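Local coordinates for protein levoglucosan dehydrogenase (Pseudarthrobacter phenanthrenivorans, PDB 6A3F) that oxidises the anhydrosugar levoglucosan at its C3 hydroxyl to 3-dehydrolevoglucosan, using NAD(+) as the hydride acceptor, at residues Thr212-Met217 with Asn293-Glu298; Tyr220-Phe225 with Asn276-Ser281. All coordinates share one frame; numbering follows the deposited sequence.

Contact 1: residues Thr212-Met217 with Asn293-Glu298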
ATOM      1  N   THR B 212     -12.884 -22.955   3.688  1.00 19.65           N
ATOM      2  CA  THR B 212     -12.437 -23.758   4.831  1.00 21.10           C
ATOM      3  C   THR B 212     -11.109 -23.220   5.387  1.00 21.15           C
ATOM      4  O   THR B 212     -10.888 -23.305   6.594  1.00 19.97           O
ATOM      5  CB  THR B 212     -12.341 -25.240   4.459  1.00 21.15           C
ATOM      6  OG1 THR B 212     -11.504 -25.292   3.308  1.00 21.22           O
ATOM      7  CG2 THR B 212     -13.693 -25.876   4.144  1.00 21.32           C
ATOM      8  N   HIS B 213     -10.225 -22.701   4.521  1.00 20.20           N
ATOM      9  CA  HIS B 213      -8.958 -22.099   5.011  1.00 21.44           C
ATOM     10  C   HIS B 213      -9.256 -20.920   5.953  1.00 19.81           C
ATOM     11  O   HIS B 213      -8.625 -20.737   7.026  1.00 20.61           O
ATOM     12  CB  HIS B 213      -8.080 -21.661   3.829  1.00 20.23           C
ATOM     13  CG  HIS B 213      -7.422 -22.763   3.083  1.00 17.62           C
ATOM     14  ND1 HIS B 213      -6.571 -23.612   3.684  1.00 18.78           N
ATOM     15  CD2 HIS B 213      -7.443 -23.094   1.755  1.00 17.08           C
ATOM     16  CE1 HIS B 213      -6.108 -24.468   2.772  1.00 19.27           C
ATOM     17  NE2 HIS B 213      -6.629 -24.172   1.576  1.00 18.58           N
ATOM     18  N   VAL B 214     -10.225 -20.106   5.560  1.00 20.86           N
ATOM     19  CA  VAL B 214     -10.617 -18.928   6.333  1.00 20.78           C
ATOM     20  C   VAL B 214     -11.336 -19.356   7.609  1.00 21.46           C
ATOM     21  O   VAL B 214     -11.128 -18.749   8.666  1.00 20.29           O
ATOM     22  CB  VAL B 214     -11.469 -17.944   5.516  1.00 23.94           C
ATOM     23  CG1 VAL B 214     -11.852 -16.700   6.329  1.00 25.36           C
ATOM     24  CG2 VAL B 214     -10.704 -17.545   4.263  1.00 26.01           C
ATOM     25  N   ILE B 215     -12.210 -20.356   7.510  1.00 20.57           N
ATOM     26  CA  ILE B 215     -12.922 -20.875   8.693  1.00 21.20           C
ATOM     27  C   ILE B 215     -11.928 -21.417   9.719  1.00 21.66           C
ATOM     28  O   ILE B 215     -12.067 -21.106  10.916  1.00 22.25           O
ATOM     29  CB  ILE B 215     -13.976 -21.933   8.270  1.00 20.85           C
ATOM     30  CG1 ILE B 215     -15.083 -21.249   7.464  1.00 21.85           C
ATOM     31  CG2 ILE B 215     -14.528 -22.688   9.448  1.00 23.02           C
ATOM     32  CD1 ILE B 215     -15.943 -22.222   6.719  1.00 23.46           C
ATOM     33  N   ASP B 216     -10.876 -22.113   9.262  1.00 21.95           N
ATOM     34  CA  ASP B 216      -9.839 -22.611  10.157  1.00 20.82           C
ATOM     35  C   ASP B 216      -9.175 -21.445  10.881  1.00 21.22           C
ATOM     36  O   ASP B 216      -8.985 -21.478  12.143  1.00 20.01           O
ATOM     37  CB  ASP B 216      -8.775 -23.483   9.465  1.00 22.58           C
ATOM     38  CG  ASP B 216      -7.653 -23.864  10.420  1.00 22.62           C
ATOM     39  OD1 ASP B 216      -7.867 -24.735  11.313  1.00 22.63           O
ATOM     40  OD2 ASP B 216      -6.569 -23.218  10.366  1.00 22.89           O
ATOM     41  N   MET B 217      -8.878 -20.380  10.132  1.00 20.27           N
ATOM     42  CA  MET B 217      -8.314 -19.169  10.770  1.00 22.26           C
ATOM     43  C   MET B 217      -9.269 -18.561  11.798  1.00 21.73           C
ATOM     44  O   MET B 217      -8.795 -18.107  12.808  1.00 20.85           O
ATOM     45  CB  MET B 217      -7.943 -18.090   9.747  1.00 21.44           C
ATOM     46  CG  MET B 217      -6.726 -18.439   9.004  1.00 22.71           C
ATOM     47  SD  MET B 217      -6.150 -17.107   7.866  1.00 24.12           S
ATOM     48  CE  MET B 217      -4.965 -18.093   6.953  1.00 23.91           C
ATOM     49  N   ASN B 293      -4.700 -14.922  -4.617  1.00 18.40           N
ATOM     50  CA  ASN B 293      -4.657 -15.809  -3.512  1.00 17.54           C
ATOM     51  C   ASN B 293      -4.884 -14.954  -2.264  1.00 17.55           C
ATOM     52  O   ASN B 293      -4.084 -14.932  -1.342  1.00 18.36           O
ATOM     53  CB  ASN B 293      -3.382 -16.640  -3.456  1.00 19.25           C
ATOM     54  CG  ASN B 293      -3.579 -17.937  -2.694  1.00 19.77           C
ATOM     55  OD1 ASN B 293      -4.558 -18.658  -2.924  1.00 18.79           O
ATOM     56  ND2 ASN B 293      -2.672 -18.262  -1.776  1.00 18.20           N
ATOM     57  N   TYR B 294      -5.941 -14.173  -2.356  1.00 18.11           N
ATOM     58  CA  TYR B 294      -6.224 -13.075  -1.453  1.00 18.18           C
ATOM     59  C   TYR B 294      -6.959 -13.602  -0.222  1.00 20.05           C
ATOM     60  O   TYR B 294      -8.189 -13.460  -0.110  1.00 18.81           O
ATOM     61  CB  TYR B 294      -7.009 -11.999  -2.191  1.00 18.00           C
ATOM     62  CG  TYR B 294      -7.162 -10.664  -1.522  1.00 19.03           C
ATOM     63  CD1 TYR B 294      -6.067  -9.832  -1.279  1.00 19.31           C
ATOM     64  CD2 TYR B 294      -8.415 -10.214  -1.141  1.00 19.96           C
ATOM     65  CE1 TYR B 294      -6.228  -8.600  -0.687  1.00 18.50           C
ATOM     66  CE2 TYR B 294      -8.598  -8.968  -0.562  1.00 19.77           C
ATOM     67  CZ  TYR B 294      -7.499  -8.155  -0.338  1.00 20.51           C
ATOM     68  OH  TYR B 294      -7.739  -6.958   0.266  1.00 20.48           O
ATOM     69  N   ILE B 295      -6.173 -14.176   0.678  1.00 18.41           N
ATOM     70  CA  ILE B 295      -6.651 -14.640   1.977  1.00 19.40           C
ATOM     71  C   ILE B 295      -6.476 -13.501   2.975  1.00 19.62           C
ATOM     72  O   ILE B 295      -5.339 -13.025   3.167  1.00 18.30           O
ATOM     73  CB  ILE B 295      -5.907 -15.869   2.479  1.00 21.02           C
ATOM     74  CG1 ILE B 295      -5.613 -16.864   1.350  1.00 18.77           C
ATOM     75  CG2 ILE B 295      -6.680 -16.480   3.652  1.00 21.34           C
ATOM     76  CD1 ILE B 295      -4.755 -18.015   1.774  1.00 18.38           C
ATOM     77  N   THR B 296      -7.562 -13.009   3.543  1.00 18.53           N
ATOM     78  CA  THR B 296      -7.468 -11.839   4.455  1.00 18.14           C
ATOM     79  C   THR B 296      -8.224 -12.098   5.748  1.00 19.12           C
ATOM     80  O   THR B 296      -9.188 -12.940   5.802  1.00 18.72           O
ATOM     81  CB  THR B 296      -8.036 -10.568   3.813  1.00 18.84           C
ATOM     82  OG1 THR B 296      -9.465 -10.670   3.766  1.00 19.26           O
ATOM     83  CG2 THR B 296      -7.470 -10.372   2.416  1.00 20.40           C
ATOM     84  N   PHE B 297      -7.806 -11.381   6.797  1.00 18.25           N
ATOM     85  CA  PHE B 297      -8.744 -11.239   7.907  1.00 17.39           C
ATOM     86  C   PHE B 297      -8.515  -9.872   8.521  1.00 17.50           C
ATOM     87  O   PHE B 297      -7.408  -9.282   8.373  1.00 17.53           O
ATOM     88  CB  PHE B 297      -8.591 -12.372   8.929  1.00 18.23           C
ATOM     89  CG  PHE B 297      -7.222 -12.541   9.535  1.00 18.12           C
ATOM     90  CD1 PHE B 297      -6.780 -11.700  10.560  1.00 19.46           C
ATOM     91  CD2 PHE B 297      -6.422 -13.615   9.156  1.00 19.07           C
ATOM     92  CE1 PHE B 297      -5.531 -11.900  11.135  1.00 19.69           C
ATOM     93  CE2 PHE B 297      -5.195 -13.826   9.772  1.00 22.68           C
ATOM     94  CZ  PHE B 297      -4.752 -12.957  10.744  1.00 20.12           C
ATOM     95  N   GLU B 298      -9.567  -9.387   9.157  1.00 16.20           N
ATOM     96  CA  GLU B 298      -9.499  -8.181   9.931  1.00 18.06           C
ATOM     97  C   GLU B 298     -10.237  -8.471  11.228  1.00 19.51           C
ATOM     98  O   GLU B 298     -11.384  -8.872  11.168  1.00 18.09           O
ATOM     99  CB  GLU B 298     -10.144  -6.998   9.222  1.00 19.30           C
ATOM    100  CG  GLU B 298     -10.209  -5.717  10.057  1.00 17.96           C
ATOM    101  CD  GLU B 298     -10.249  -4.386   9.297  1.00 20.58           C
ATOM    102  OE1 GLU B 298     -10.000  -4.372   8.054  1.00 17.70           O
ATOM    103  OE2 GLU B 298     -10.444  -3.324   9.946  1.00 19.60           O
TER

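Contact 2: residues Tyr220-Phe225 with Asn276-Ser281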
ATOM      1  N   TYR B 220      -9.116 -20.631  14.872  1.00 19.74           N
ATOM      2  CA  TYR B 220      -7.777 -20.519  15.503  1.00 20.92           C
ATOM      3  C   TYR B 220      -7.650 -19.198  16.289  1.00 21.11           C
ATOM      4  O   TYR B 220      -7.132 -19.154  17.414  1.00 21.01           O
ATOM      5  CB  TYR B 220      -6.709 -20.697  14.421  1.00 21.79           C
ATOM      6  CG  TYR B 220      -5.265 -20.506  14.816  1.00 21.65           C
ATOM      7  CD1 TYR B 220      -4.710 -21.185  15.896  1.00 21.53           C
ATOM      8  CD2 TYR B 220      -4.449 -19.623  14.126  1.00 22.60           C
ATOM      9  CE1 TYR B 220      -3.378 -21.027  16.256  1.00 21.14           C
ATOM     10  CE2 TYR B 220      -3.102 -19.470  14.454  1.00 21.67           C
ATOM     11  CZ  TYR B 220      -2.568 -20.168  15.524  1.00 23.69           C
ATOM     12  OH  TYR B 220      -1.257 -20.002  15.843  1.00 21.74           O
ATOM     13  N   LEU B 221      -8.060 -18.119  15.678  1.00 20.67           N
ATOM     14  CA  LEU B 221      -7.806 -16.801  16.197  1.00 20.47           C
ATOM     15  C   LEU B 221      -8.972 -16.334  17.074  1.00 20.73           C
ATOM     16  O   LEU B 221      -8.727 -15.495  17.958  1.00 21.61           O
ATOM     17  CB  LEU B 221      -7.624 -15.799  15.033  1.00 19.99           C
ATOM     18  CG  LEU B 221      -6.454 -16.104  14.098  1.00 19.46           C
ATOM     19  CD1 LEU B 221      -6.512 -15.209  12.863  1.00 22.06           C
ATOM     20  CD2 LEU B 221      -5.123 -15.963  14.806  1.00 20.14           C
ATOM     21  N   VAL B 222     -10.231 -16.713  16.759  1.00 20.77           N
ATOM     22  CA  VAL B 222     -11.415 -16.169  17.462  1.00 21.66           C
ATOM     23  C   VAL B 222     -12.007 -17.231  18.409  1.00 23.04           C
ATOM     24  O   VAL B 222     -12.128 -16.989  19.615  1.00 24.12           O
ATOM     25  CB  VAL B 222     -12.497 -15.658  16.501  1.00 22.31           C
ATOM     26  CG1 VAL B 222     -13.674 -15.041  17.232  1.00 23.05           C
ATOM     27  CG2 VAL B 222     -11.911 -14.654  15.537  1.00 21.06           C
ATOM     28  N   GLY B 223     -12.410 -18.383  17.846  1.00 22.84           N
ATOM     29  CA  GLY B 223     -13.003 -19.493  18.629  1.00 22.46           C
ATOM     30  C   GLY B 223     -14.057 -20.240  17.815  1.00 22.80           C
ATOM     31  O   GLY B 223     -14.162 -20.074  16.566  1.00 21.54           O
ATOM     32  N   GLU B 224     -14.880 -21.038  18.513  1.00 22.81           N
ATOM     33  CA  GLU B 224     -15.815 -21.892  17.839  1.00 24.00           C
ATOM     34  C   GLU B 224     -16.999 -21.073  17.338  1.00 24.30           C
ATOM     35  O   GLU B 224     -17.372 -20.063  17.888  1.00 24.73           O
ATOM     36  CB  GLU B 224     -16.327 -22.992  18.782  1.00 26.49           C
ATOM     37  CG  GLU B 224     -15.269 -23.941  19.284  1.00 26.55           C
ATOM     38  CD  GLU B 224     -14.709 -24.928  18.262  1.00 26.41           C
ATOM     39  OE1 GLU B 224     -15.029 -24.812  17.044  1.00 27.94           O
ATOM     40  OE2 GLU B 224     -13.888 -25.775  18.684  1.00 29.42           O
ATOM     41  N   PHE B 225     -17.649 -21.609  16.323  1.00 23.50           N
ATOM     42  CA  PHE B 225     -18.810 -21.046  15.756  1.00 23.28           C
ATOM     43  C   PHE B 225     -20.068 -21.520  16.508  1.00 28.07           C
ATOM     44  O   PHE B 225     -20.224 -22.708  16.781  1.00 33.40           O
ATOM     45  CB  PHE B 225     -18.946 -21.491  14.293  1.00 23.72           C
ATOM     46  CG  PHE B 225     -18.009 -20.865  13.286  1.00 22.13           C
ATOM     47  CD1 PHE B 225     -16.694 -20.577  13.611  1.00 24.60           C
ATOM     48  CD2 PHE B 225     -18.446 -20.563  12.008  1.00 24.44           C
ATOM     49  CE1 PHE B 225     -15.824 -20.060  12.655  1.00 23.27           C
ATOM     50  CE2 PHE B 225     -17.582 -20.019  11.069  1.00 23.99           C
ATOM     51  CZ  PHE B 225     -16.266 -19.786  11.387  1.00 22.67           C
ATOM     52  N   ASN B 276     -18.228 -17.514  21.726  1.00 24.30           N
ATOM     53  CA  ASN B 276     -17.810 -16.581  22.768  1.00 23.61           C
ATOM     54  C   ASN B 276     -18.544 -15.226  22.683  1.00 24.35           C
ATOM     55  O   ASN B 276     -18.220 -14.355  23.467  1.00 28.22           O
ATOM     56  CB  ASN B 276     -16.298 -16.422  22.722  1.00 23.07           C
ATOM     57  CG  ASN B 276     -15.816 -15.708  21.471  1.00 21.02           C
ATOM     58  OD1 ASN B 276     -16.598 -15.043  20.814  1.00 21.89           O
ATOM     59  ND2 ASN B 276     -14.540 -15.876  21.168  1.00 22.57           N
ATOM     60  N   GLY B 277     -19.532 -15.024  21.807  1.00 24.21           N
ATOM     61  CA  GLY B 277     -20.329 -13.808  21.714  1.00 24.80           C
ATOM     62  C   GLY B 277     -19.813 -12.825  20.665  1.00 24.34           C
ATOM     63  O   GLY B 277     -20.516 -11.855  20.329  1.00 26.73           O
ATOM     64  N   ALA B 278     -18.621 -13.050  20.117  1.00 23.95           N
ATOM     65  CA  ALA B 278     -18.168 -12.241  18.957  1.00 22.74           C
ATOM     66  C   ALA B 278     -19.049 -12.505  17.738  1.00 23.21           C
ATOM     67  O   ALA B 278     -19.817 -13.493  17.693  1.00 21.11           O
ATOM     68  CB  ALA B 278     -16.729 -12.509  18.643  1.00 20.11           C
ATOM     69  N   VAL B 279     -18.955 -11.602  16.768  1.00 22.69           N
ATOM     70  CA  VAL B 279     -19.684 -11.727  15.526  1.00 19.29           C
ATOM     71  C   VAL B 279     -18.672 -11.696  14.377  1.00 22.56           C
ATOM     72  O   VAL B 279     -17.513 -11.331  14.548  1.00 19.58           O
ATOM     73  CB  VAL B 279     -20.740 -10.630  15.329  1.00 24.53           C
ATOM     74  CG1 VAL B 279     -21.855 -10.662  16.388  1.00 26.72           C
ATOM     75  CG2 VAL B 279     -20.119  -9.240  15.245  1.00 24.44           C
ATOM     76  N   GLY B 280     -19.089 -12.128  13.208  1.00 22.74           N
ATOM     77  CA  GLY B 280     -18.188 -12.011  12.060  1.00 22.23           C
ATOM     78  C   GLY B 280     -18.829 -12.430  10.749  1.00 22.16           C
ATOM     79  O   GLY B 280     -20.012 -12.730  10.646  1.00 20.57           O
ATOM     80  N   SER B 281     -17.982 -12.529   9.738  1.00 20.09           N
ATOM     81  CA  SER B 281     -18.437 -12.894   8.407  1.00 20.59           C
ATOM     82  C   SER B 281     -17.230 -13.415   7.616  1.00 20.73           C
ATOM     83  O   SER B 281     -16.098 -13.041   7.928  1.00 19.68           O
ATOM     84  CB  SER B 281     -19.179 -11.777   7.698  1.00 20.88           C
ATOM     85  OG  SER B 281     -18.339 -10.717   7.265  1.00 21.34           O
TER
HETATM   86  O   HOH W   1     -16.335 -18.546  19.999  1.00 23.79           O

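Contact 1: residues Thr212-Met217 with Asn293-Glu298
M217 reaches from its helix to the strand and meets both I295 and F297. Its sulfur sits at the rim of the F297 ring, close to the ring plane. SD is 3.7 Å from CD2 of F297. The direction from the ring centroid to SD is 78° off the ring normal. This is a Met-aromatic contact made at the ring edge. The M217 chain is extended beyond CG (chi3 -167°), which carries SD and CE across to the strand. It crosses both partner side chains at about a right angle. CE of M217 then lies 4.1 Å from CG2 of I295. The same I295 methyl lies 4.2 Å from CG2 of V214, one helical turn before M217. I295 CG2 therefore faces two helix residues at once.

Helix 206-221 packs here on one face of the large mixed sheet of the substrate-binding alpha/beta domain, a hallmark of the Gfo/Idh/MocA family. The two segment axes run 28° from parallel and are 9.4 Å apart at their closest. No hydrogen bond joins the segments. Y181 and F177 of strand 174-182 extend the apolar layer, touching V214 and I295, and F297, respectively.

The other side of the strand is more polar and partly exposed. The CB of T296 points away from the helix, and its OG1 is hydrogen-bonded to T180 OG1. T296 CG2 sits over one face of the Y294 ring. E298 forms a salt bridge with R291 of a neighbouring subunit. At the opening end of the helix segment, H213 belongs to the levoglucosan site and packs edge-to-face against Y153.

Contact 2: residues Tyr220-Phe225 with Asn276-Ser281
An Asx turn shapes the loop of the beta hairpin between strands 267-274 and 279-285 of the large mixed sheet, and this loop meets the chain leaving helix 206-221. V222 packs against the turn from the helix side. Its CG1 is 4.2 Å from CB of A278 and 4.1 Å from ND2 of N276. CG1 lies anti to the backbone N (chi1 -177°), which places this branch against the turn. The V222 and N276 side chains cross at about a right angle. ND2 of N276 also comes to 3.1 Å from the carbonyl O of V222.

The N276 side chain turns back over its own loop. Its CG stands between the backbone N and the carbonyl carbon (chi1 68°). OD1 accepts from the backbone N of A278 at 2.9 Å, with an N-H...O angle of 165°. This bond fixes the amide group, with ND2 on the side of V222. G277, at the middle of the turn, has positive phi. So does G223, where the chain leaves helical geometry.

The contact is small and partly buried. V222 also touches F274, I174 and F177, so its side chain joins the apolar layer over the sheet, while N276 is exposed. Strand 225-233 starts just beyond the bend. E224 forms a salt bridge with R219, and its backbone pairs with A275. The contact lies away from the NADH and levoglucosan sites. One water bridges the two backbones: it donates to the carbonyl O of E224 at 2.8 Å and accepts from the backbone N of N276 at 2.8 Å.

Overall arrangement
Both contacts use helix 206-221 and the same mixed sheet of the substrate-binding domain. Contact 1 involves the middle of the helix, and contact 2 the chain just past its end. Their centres are about 13 Å apart. They meet through packing: F297 CZ lies 3.6 Å from L221 CD1, and I215 CG2 lies 3.9 Å from F225 CZ. Contact 1 is the one near the levoglucosan site. It includes H213, and the M217 side chain is about 4 Å from that of the sugar-binding residue Y153. Contact 2 lies away from the sugar and NADH sites. Its centre is about 18 Å from the centre of the chain, that of contact 1 about 10 Å.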